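Local coordinates for protein processed glycerol phosphate lipoteichoic acid synthase 2 (PDB 2W8D) that carries a sulfatase-family domain of the alkaline phosphatase clan and binds a magnesium ion, at residues E11-A16 against L389-K394; Y49-K54 against N223-A228. All blocks are in the same frame, centred on the assembly; numbering follows the deposited sequence.

Contact 1. Residues E11-A16 against L389-K394; sequences ENYMKA and LEMSDK
M391 reaches from helix 380-397 onto the ring of Y13 on helix 6-17; both M391 and M14 are selenomethionines, with selenium in place of sulfur. At the root of the chain, CB of M391 touches the ring rim at Y13 CD2 (4.2 Å) and lies 4.4 Å from CE of M14, whose bent chain brings that methyl toward the base of M391. The next atom carries the contact: CG of M391 sits over one face of Y13, offset toward the rim, 3.5 Å from CD2 and 3.6 Å from CE2, a CH-pi contact 22° off the ring normal. Y13 offers this face because its ring extends anti to the backbone N (chi1 167°). Beyond CG the M391 chain bends twice. SE stands obliquely to the ring, 4.8 Å from the Y13 centroid, and CE reaches the side chain of K394, one turn on in the same helix, 3.5 Å from its NZ, which forms a salt bridge with E390 OE2. E9 and V10 add to the packing around M391, while Y13 also touches K387 and E388. No hydrogen bond joins the two segments. This is a Met-aromatic contact between two helices, made here through selenium and its neighbouring methylene.

Contact 2. Residues Y49-K54 against N223-A228; sequences YKIDGK and NYFQSA
F225 projects from helix 219-244 toward I51 and Y49, which lead into a small hairpin. Its ring is met on one face by I51 CD1, which stands over the ring centre, 4.2 Å from the centroid and only 2° off the normal, a nearly axial CH-pi contact. Nearer the root of the ring, CG1 of I51 approaches F225 CG at 4.3 Å. The same I51 methyl is wedged against a second ring, lying in the plane of Y49 at its edge, 3.8 Å from CE2 of that tyrosine. I51 opens a type I' turn that runs to K54 through D52 and G53, closed by I51 N to K54 O and by K54 N to I51 O, so the hairpin joining strands 50-51 and 54-55 is a tight two-residue one. This short antiparallel hairpin packs on the long helix 219-244, both parts of the sulfatase-type domain. Y49 and F225 form a slipped aromatic pair: their planes are 20° apart, yet the centroids are 5.6 Å apart and the rings barely overlap. CE1 of F225 makes the approach, 4.0 Å from CD2 of Y49. The far end of the tyrosine is anchored outside the segments, where its OH hydrogen-bonds to V273 O. F216 and I46 also pack against F225.

From the N terminus the chain first forms helix 6-17, the early half of contact 1, then runs through strand 33-39 to E40, a magnesium ligand, and on to the hairpin of residues 49-54. Contact 2 closes when helix 219-244 returns to that hairpin, after 168 residues that include T84, a phosphothreonine that also binds magnesium, and several strands of the large mixed sheet. Strand 251-257 then leads to D258 and H259 at the metal. Only after the five-stranded antiparallel sheet does helix 380-397 close contact 1, joining it to the N-terminal helix, so the loop of contact 2 lies wholly within it. The contacts sit on opposite sides of the chain's centre, their centres 42 Å apart.

Contact 1. Residues E11-A16 against L389-K394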
ATOM      1  N   GLU A  11      15.889 -11.115  15.616  1.00 35.44           N
ATOM      2  CA  GLU A  11      14.964 -10.833  16.706  1.00 35.31           C
ATOM      3  C   GLU A  11      15.498  -9.744  17.651  1.00 35.08           C
ATOM      4  O   GLU A  11      14.741  -8.879  18.098  1.00 34.82           O
ATOM      5  CB  GLU A  11      14.638 -12.124  17.456  1.00 35.50           C
ATOM      6  CG  GLU A  11      13.836 -11.953  18.727  1.00 36.06           C
ATOM      7  CD  GLU A  11      13.821 -13.209  19.569  1.00 37.93           C
ATOM      8  OE1 GLU A  11      14.743 -14.050  19.439  1.00 39.27           O
ATOM      9  OE2 GLU A  11      12.881 -13.356  20.373  1.00 38.42           O
ATOM     10  N   ASN A  12      16.799  -9.782  17.930  1.00 34.93           N
ATOM     11  CA  ASN A  12      17.430  -8.796  18.815  1.00 35.34           C
ATOM     12  C   ASN A  12      17.431  -7.378  18.257  1.00 35.69           C
ATOM     13  O   ASN A  12      17.355  -6.403  19.001  1.00 35.63           O
ATOM     14  CB  ASN A  12      18.846  -9.230  19.187  1.00 34.89           C
ATOM     15  CG  ASN A  12      18.851 -10.424  20.118  1.00 34.97           C
ATOM     16  OD1 ASN A  12      17.941 -10.588  20.937  1.00 33.63           O
ATOM     17  ND2 ASN A  12      19.862 -11.275  19.991  1.00 34.81           N
ATOM     18  N   TYR A  13      17.521  -7.280  16.938  1.00 36.21           N
ATOM     19  CA  TYR A  13      17.456  -6.002  16.263  1.00 36.62           C
ATOM     20  C   TYR A  13      16.003  -5.490  16.168  1.00 36.85           C
ATOM     21  O   TYR A  13      15.758  -4.310  16.422  1.00 36.32           O
ATOM     22  CB  TYR A  13      18.179  -6.097  14.909  1.00 36.57           C
ATOM     23  CG  TYR A  13      17.937  -4.956  13.959  1.00 37.19           C
ATOM     24  CD1 TYR A  13      18.897  -3.947  13.764  1.00 37.42           C
ATOM     25  CD2 TYR A  13      16.743  -4.887  13.237  1.00 36.68           C
ATOM     26  CE1 TYR A  13      18.653  -2.900  12.874  1.00 35.84           C
ATOM     27  CE2 TYR A  13      16.494  -3.859  12.370  1.00 36.91           C
ATOM     28  CZ  TYR A  13      17.442  -2.877  12.183  1.00 37.14           C
ATOM     29  OH  TYR A  13      17.125  -1.882  11.283  1.00 38.62           O
HETATM   30  N   MSE A  14      15.043  -6.362  15.840  1.00 37.60           N
HETATM   31  CA  MSE A  14      13.632  -5.944  15.785  1.00 38.87           C
HETATM   32  C   MSE A  14      13.154  -5.379  17.131  1.00 38.19           C
HETATM   33  O   MSE A  14      12.444  -4.367  17.164  1.00 38.17           O
HETATM   34  CB  MSE A  14      12.693  -7.064  15.326  1.00 40.03           C
HETATM   35  CG  MSE A  14      12.941  -7.680  13.917  1.00 46.72           C
HETATM   36 SE   MSE A  14      13.145  -6.487  12.339  1.00 63.21          SE
HETATM   37  CE  MSE A  14      12.679  -7.720  10.892  1.00 57.38           C
ATOM     38  N   LYS A  15      13.556  -6.019  18.232  1.00 37.34           N
ATOM     39  CA  LYS A  15      13.254  -5.522  19.579  1.00 36.56           C
ATOM     40  C   LYS A  15      14.072  -4.288  19.978  1.00 35.92           C
ATOM     41  O   LYS A  15      13.610  -3.463  20.761  1.00 35.82           O
ATOM     42  CB  LYS A  15      13.447  -6.617  20.625  1.00 36.73           C
ATOM     43  CG  LYS A  15      12.472  -7.788  20.510  1.00 37.10           C
ATOM     44  CD  LYS A  15      12.209  -8.430  21.889  1.00 36.70           C
ATOM     45  CE  LYS A  15      11.583  -9.819  21.781  1.00 36.52           C
ATOM     46  NZ  LYS A  15      10.645  -9.967  20.610  1.00 36.85           N
ATOM     47  N   ALA A  16      15.280  -4.160  19.439  1.00 35.14           N
ATOM     48  CA  ALA A  16      16.139  -3.020  19.751  1.00 34.53           C
ATOM     49  C   ALA A  16      15.739  -1.754  19.003  1.00 34.44           C
ATOM     50  O   ALA A  16      16.346  -0.706  19.197  1.00 34.50           O
ATOM     51  CB  ALA A  16      17.604  -3.351  19.482  1.00 34.51           C
ATOM     52  N   LEU A 389      17.018  -3.139   5.509  1.00 15.52           N
ATOM     53  CA  LEU A 389      16.859  -4.048   4.371  1.00 15.62           C
ATOM     54  C   LEU A 389      17.477  -5.430   4.638  1.00 15.67           C
ATOM     55  O   LEU A 389      16.867  -6.454   4.336  1.00 15.15           O
ATOM     56  CB  LEU A 389      17.450  -3.427   3.108  1.00 15.50           C
ATOM     57  CG  LEU A 389      16.650  -2.265   2.489  1.00 17.45           C
ATOM     58  CD1 LEU A 389      17.395  -1.747   1.240  1.00 17.19           C
ATOM     59  CD2 LEU A 389      15.183  -2.680   2.158  1.00 14.01           C
ATOM     60  N   GLU A 390      18.671  -5.446   5.232  1.00 15.89           N
ATOM     61  CA  GLU A 390      19.383  -6.696   5.502  1.00 16.48           C
ATOM     62  C   GLU A 390      18.581  -7.637   6.435  1.00 16.16           C
ATOM     63  O   GLU A 390      18.488  -8.840   6.178  1.00 15.87           O
ATOM     64  CB  GLU A 390      20.762  -6.367   6.071  1.00 16.45           C
ATOM     65  CG  GLU A 390      21.649  -7.531   6.444  1.00 18.99           C
ATOM     66  CD  GLU A 390      22.829  -7.117   7.364  1.00 23.63           C
ATOM     67  OE1 GLU A 390      22.871  -5.946   7.826  1.00 24.71           O
ATOM     68  OE2 GLU A 390      23.714  -7.969   7.631  1.00 24.85           O
HETATM   69  N   MSE A 391      17.990  -7.084   7.490  1.00 16.18           N
HETATM   70  CA  MSE A 391      17.244  -7.891   8.456  1.00 17.07           C
HETATM   71  C   MSE A 391      16.037  -8.527   7.802  1.00 16.73           C
HETATM   72  O   MSE A 391      15.803  -9.721   7.950  1.00 16.98           O
HETATM   73  CB  MSE A 391      16.846  -7.083   9.688  1.00 17.04           C
HETATM   74  CG  MSE A 391      18.039  -6.596  10.517  1.00 22.58           C
HETATM   75 SE   MSE A 391      19.253  -8.020  11.168  1.00 37.37          SE
HETATM   76  CE  MSE A 391      20.754  -7.778   9.951  1.00 35.14           C
ATOM     77  N   SER A 392      15.304  -7.737   7.033  1.00 16.45           N
ATOM     78  CA  SER A 392      14.206  -8.258   6.261  1.00 16.25           C
ATOM     79  C   SER A 392      14.672  -9.373   5.294  1.00 15.85           C
ATOM     80  O   SER A 392      14.062 -10.458   5.267  1.00 15.69           O
ATOM     81  CB  SER A 392      13.461  -7.126   5.543  1.00 15.78           C
ATOM     82  OG  SER A 392      12.347  -7.622   4.812  1.00 16.33           O
ATOM     83  N   ASP A 393      15.725  -9.112   4.510  1.00 15.22           N
ATOM     84  CA  ASP A 393      16.270 -10.122   3.563  1.00 15.27           C
ATOM     85  C   ASP A 393      16.693 -11.419   4.244  1.00 15.55           C
ATOM     86  O   ASP A 393      16.464 -12.499   3.694  1.00 16.11           O
ATOM     87  CB  ASP A 393      17.388  -9.580   2.655  1.00 14.86           C
ATOM     88  CG  ASP A 393      16.856  -8.587   1.586  1.00 17.06           C
ATOM     89  OD1 ASP A 393      15.660  -8.679   1.217  1.00 17.21           O
ATOM     90  OD2 ASP A 393      17.624  -7.714   1.117  1.00 19.67           O
ATOM     91  N   LYS A 394      17.249 -11.346   5.451  1.00 15.26           N
ATOM     92  CA  LYS A 394      17.568 -12.597   6.169  1.00 15.68           C
ATOM     93  C   LYS A 394      16.323 -13.429   6.428  1.00 15.10           C
ATOM     94  O   LYS A 394      16.351 -14.654   6.292  1.00 14.94           O
ATOM     95  CB  LYS A 394      18.309 -12.335   7.478  1.00 15.19           C
ATOM     96  CG  LYS A 394      19.781 -12.080   7.257  1.00 17.97           C
ATOM     97  CD  LYS A 394      20.453 -11.408   8.454  1.00 20.40           C
ATOM     98  CE  LYS A 394      21.938 -11.559   8.335  1.00 21.91           C
ATOM     99  NZ  LYS A 394      22.586 -10.226   8.322  1.00 23.54           N
TER

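Contact 2. Residues Y49-K54 against N223-A228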
ATOM      1  N   TYR A  49      -4.271  18.214  -7.800  1.00 17.08           N
ATOM      2  CA  TYR A  49      -3.951  18.620  -9.158  1.00 16.38           C
ATOM      3  C   TYR A  49      -5.233  18.994  -9.911  1.00 16.76           C
ATOM      4  O   TYR A  49      -6.301  18.394  -9.703  1.00 15.58           O
ATOM      5  CB  TYR A  49      -3.259  17.495  -9.895  1.00 16.39           C
ATOM      6  CG  TYR A  49      -2.382  18.004 -11.005  1.00 15.98           C
ATOM      7  CD1 TYR A  49      -1.056  18.375 -10.756  1.00 16.00           C
ATOM      8  CD2 TYR A  49      -2.882  18.167 -12.288  1.00 16.59           C
ATOM      9  CE1 TYR A  49      -0.245  18.885 -11.770  1.00 16.43           C
ATOM     10  CE2 TYR A  49      -2.082  18.685 -13.313  1.00 17.76           C
ATOM     11  CZ  TYR A  49      -0.771  19.027 -13.044  1.00 16.49           C
ATOM     12  OH  TYR A  49       0.010  19.527 -14.041  1.00 18.43           O
ATOM     13  N   LYS A  50      -5.115  19.979 -10.788  1.00 16.99           N
ATOM     14  CA  LYS A  50      -6.245  20.385 -11.624  1.00 18.44           C
ATOM     15  C   LYS A  50      -5.821  20.503 -13.073  1.00 18.68           C
ATOM     16  O   LYS A  50      -4.675  20.825 -13.366  1.00 18.91           O
ATOM     17  CB  LYS A  50      -6.841  21.732 -11.187  1.00 18.20           C
ATOM     18  CG  LYS A  50      -7.177  21.842  -9.742  1.00 17.85           C
ATOM     19  CD  LYS A  50      -7.910  23.133  -9.454  1.00 20.27           C
ATOM     20  CE  LYS A  50      -8.113  23.261  -7.950  1.00 22.34           C
ATOM     21  NZ  LYS A  50      -8.884  24.467  -7.510  1.00 20.47           N
ATOM     22  N   ILE A  51      -6.784  20.219 -13.946  1.00 18.97           N
ATOM     23  CA  ILE A  51      -6.699  20.361 -15.394  1.00 19.37           C
ATOM     24  C   ILE A  51      -7.869  21.291 -15.759  1.00 20.01           C
ATOM     25  O   ILE A  51      -9.015  20.981 -15.409  1.00 19.17           O
ATOM     26  CB  ILE A  51      -6.914  18.972 -16.099  1.00 19.23           C
ATOM     27  CG1 ILE A  51      -5.793  17.975 -15.743  1.00 19.55           C
ATOM     28  CG2 ILE A  51      -6.963  19.132 -17.614  1.00 18.39           C
ATOM     29  CD1 ILE A  51      -4.401  18.442 -16.250  1.00 16.96           C
ATOM     30  N   ASP A  52      -7.581  22.407 -16.444  1.00 20.46           N
ATOM     31  CA  ASP A  52      -8.585  23.431 -16.828  1.00 21.88           C
ATOM     32  C   ASP A  52      -9.476  23.910 -15.664  1.00 21.66           C
ATOM     33  O   ASP A  52     -10.695  24.139 -15.835  1.00 21.51           O
ATOM     34  CB  ASP A  52      -9.494  22.947 -17.993  1.00 23.03           C
ATOM     35  CG  ASP A  52      -8.707  22.346 -19.168  1.00 25.80           C
ATOM     36  OD1 ASP A  52      -7.537  22.772 -19.381  1.00 28.89           O
ATOM     37  OD2 ASP A  52      -9.272  21.462 -19.881  1.00 24.99           O
ATOM     38  N   GLY A  53      -8.876  24.036 -14.483  1.00 21.24           N
ATOM     39  CA  GLY A  53      -9.630  24.386 -13.286  1.00 20.95           C
ATOM     40  C   GLY A  53     -10.499  23.285 -12.686  1.00 20.52           C
ATOM     41  O   GLY A  53     -11.121  23.510 -11.658  1.00 20.49           O
ATOM     42  N   LYS A  54     -10.538  22.103 -13.314  1.00 20.12           N
ATOM     43  CA  LYS A  54     -11.278  20.940 -12.813  1.00 19.41           C
ATOM     44  C   LYS A  54     -10.348  19.987 -12.069  1.00 18.93           C
ATOM     45  O   LYS A  54      -9.308  19.583 -12.589  1.00 19.25           O
ATOM     46  CB  LYS A  54     -11.975  20.162 -13.949  1.00 19.96           C
ATOM     47  CG  LYS A  54     -12.702  21.029 -14.971  1.00 20.44           C
ATOM     48  CD  LYS A  54     -13.853  20.291 -15.637  1.00 21.45           C
ATOM     49  CE  LYS A  54     -14.892  21.308 -16.139  1.00 24.49           C
ATOM     50  NZ  LYS A  54     -16.294  20.817 -15.884  1.00 25.65           N
ATOM     51  N   ASN A 223      -3.555  10.606 -20.692  1.00 16.81           N
ATOM     52  CA  ASN A 223      -4.690   9.723 -20.371  1.00 16.74           C
ATOM     53  C   ASN A 223      -4.687   9.289 -18.914  1.00 16.47           C
ATOM     54  O   ASN A 223      -5.700   8.814 -18.378  1.00 17.24           O
ATOM     55  CB  ASN A 223      -4.689   8.492 -21.276  1.00 16.74           C
ATOM     56  CG  ASN A 223      -5.034   8.830 -22.714  1.00 18.40           C
ATOM     57  OD1 ASN A 223      -5.559   9.902 -23.016  1.00 19.53           O
ATOM     58  ND2 ASN A 223      -4.724   7.921 -23.610  1.00 19.91           N
ATOM     59  N   TYR A 224      -3.535   9.443 -18.275  1.00 15.73           N
ATOM     60  CA  TYR A 224      -3.432   9.179 -16.857  1.00 14.49           C
ATOM     61  C   TYR A 224      -4.559   9.900 -16.094  1.00 14.05           C
ATOM     62  O   TYR A 224      -5.191   9.308 -15.239  1.00 12.85           O
ATOM     63  CB  TYR A 224      -2.081   9.663 -16.363  1.00 14.15           C
ATOM     64  CG  TYR A 224      -1.778   9.272 -14.946  1.00 15.85           C
ATOM     65  CD1 TYR A 224      -1.578   7.926 -14.587  1.00 14.21           C
ATOM     66  CD2 TYR A 224      -1.691  10.242 -13.954  1.00 15.78           C
ATOM     67  CE1 TYR A 224      -1.300   7.577 -13.267  1.00 15.89           C
ATOM     68  CE2 TYR A 224      -1.403   9.899 -12.629  1.00 16.88           C
ATOM     69  CZ  TYR A 224      -1.196   8.581 -12.289  1.00 16.66           C
ATOM     70  OH  TYR A 224      -0.884   8.291 -10.979  1.00 12.96           O
ATOM     71  N   PHE A 225      -4.766  11.178 -16.401  1.00 13.78           N
ATOM     72  CA  PHE A 225      -5.651  12.028 -15.624  1.00 15.52           C
ATOM     73  C   PHE A 225      -7.095  11.610 -15.745  1.00 15.73           C
ATOM     74  O   PHE A 225      -7.829  11.775 -14.788  1.00 15.37           O
ATOM     75  CB  PHE A 225      -5.537  13.505 -16.025  1.00 15.76           C
ATOM     76  CG  PHE A 225      -4.165  14.047 -15.875  1.00 16.85           C
ATOM     77  CD1 PHE A 225      -3.666  14.380 -14.601  1.00 18.93           C
ATOM     78  CD2 PHE A 225      -3.342  14.216 -16.987  1.00 17.71           C
ATOM     79  CE1 PHE A 225      -2.356  14.875 -14.433  1.00 15.29           C
ATOM     80  CE2 PHE A 225      -2.023  14.702 -16.820  1.00 18.55           C
ATOM     81  CZ  PHE A 225      -1.544  15.031 -15.541  1.00 15.05           C
ATOM     82  N   GLN A 226      -7.481  11.086 -16.918  1.00 16.45           N
ATOM     83  CA  GLN A 226      -8.807  10.526 -17.153  1.00 17.37           C
ATOM     84  C   GLN A 226      -9.089   9.254 -16.372  1.00 16.44           C
ATOM     85  O   GLN A 226     -10.155   9.132 -15.771  1.00 15.63           O
ATOM     86  CB  GLN A 226      -9.014  10.229 -18.635  1.00 18.82           C
ATOM     87  CG  GLN A 226      -8.979  11.447 -19.499  1.00 22.85           C
ATOM     88  CD  GLN A 226      -9.697  11.238 -20.807  1.00 29.29           C
ATOM     89  OE1 GLN A 226      -9.974  10.106 -21.201  1.00 34.12           O
ATOM     90  NE2 GLN A 226     -10.011  12.331 -21.492  1.00 30.57           N
ATOM     91  N   SER A 227      -8.161   8.297 -16.376  1.00 15.96           N
ATOM     92  CA  SER A 227      -8.412   7.074 -15.612  1.00 15.73           C
ATOM     93  C   SER A 227      -8.270   7.307 -14.115  1.00 15.07           C
ATOM     94  O   SER A 227      -8.929   6.642 -13.319  1.00 14.99           O
ATOM     95  CB  SER A 227      -7.599   5.858 -16.096  1.00 16.01           C
ATOM     96  OG  SER A 227      -6.311   6.268 -16.472  1.00 19.23           O
ATOM     97  N   ALA A 228      -7.440   8.271 -13.729  1.00 14.23           N
ATOM     98  CA  ALA A 228      -7.368   8.656 -12.315  1.00 13.74           C
ATOM     99  C   ALA A 228      -8.731   9.248 -11.859  1.00 13.58           C
ATOM    100  O   ALA A 228      -9.205   8.953 -10.766  1.00 13.76           O
ATOM    101  CB  ALA A 228      -6.240   9.651 -12.066  1.00 11.81           C
TER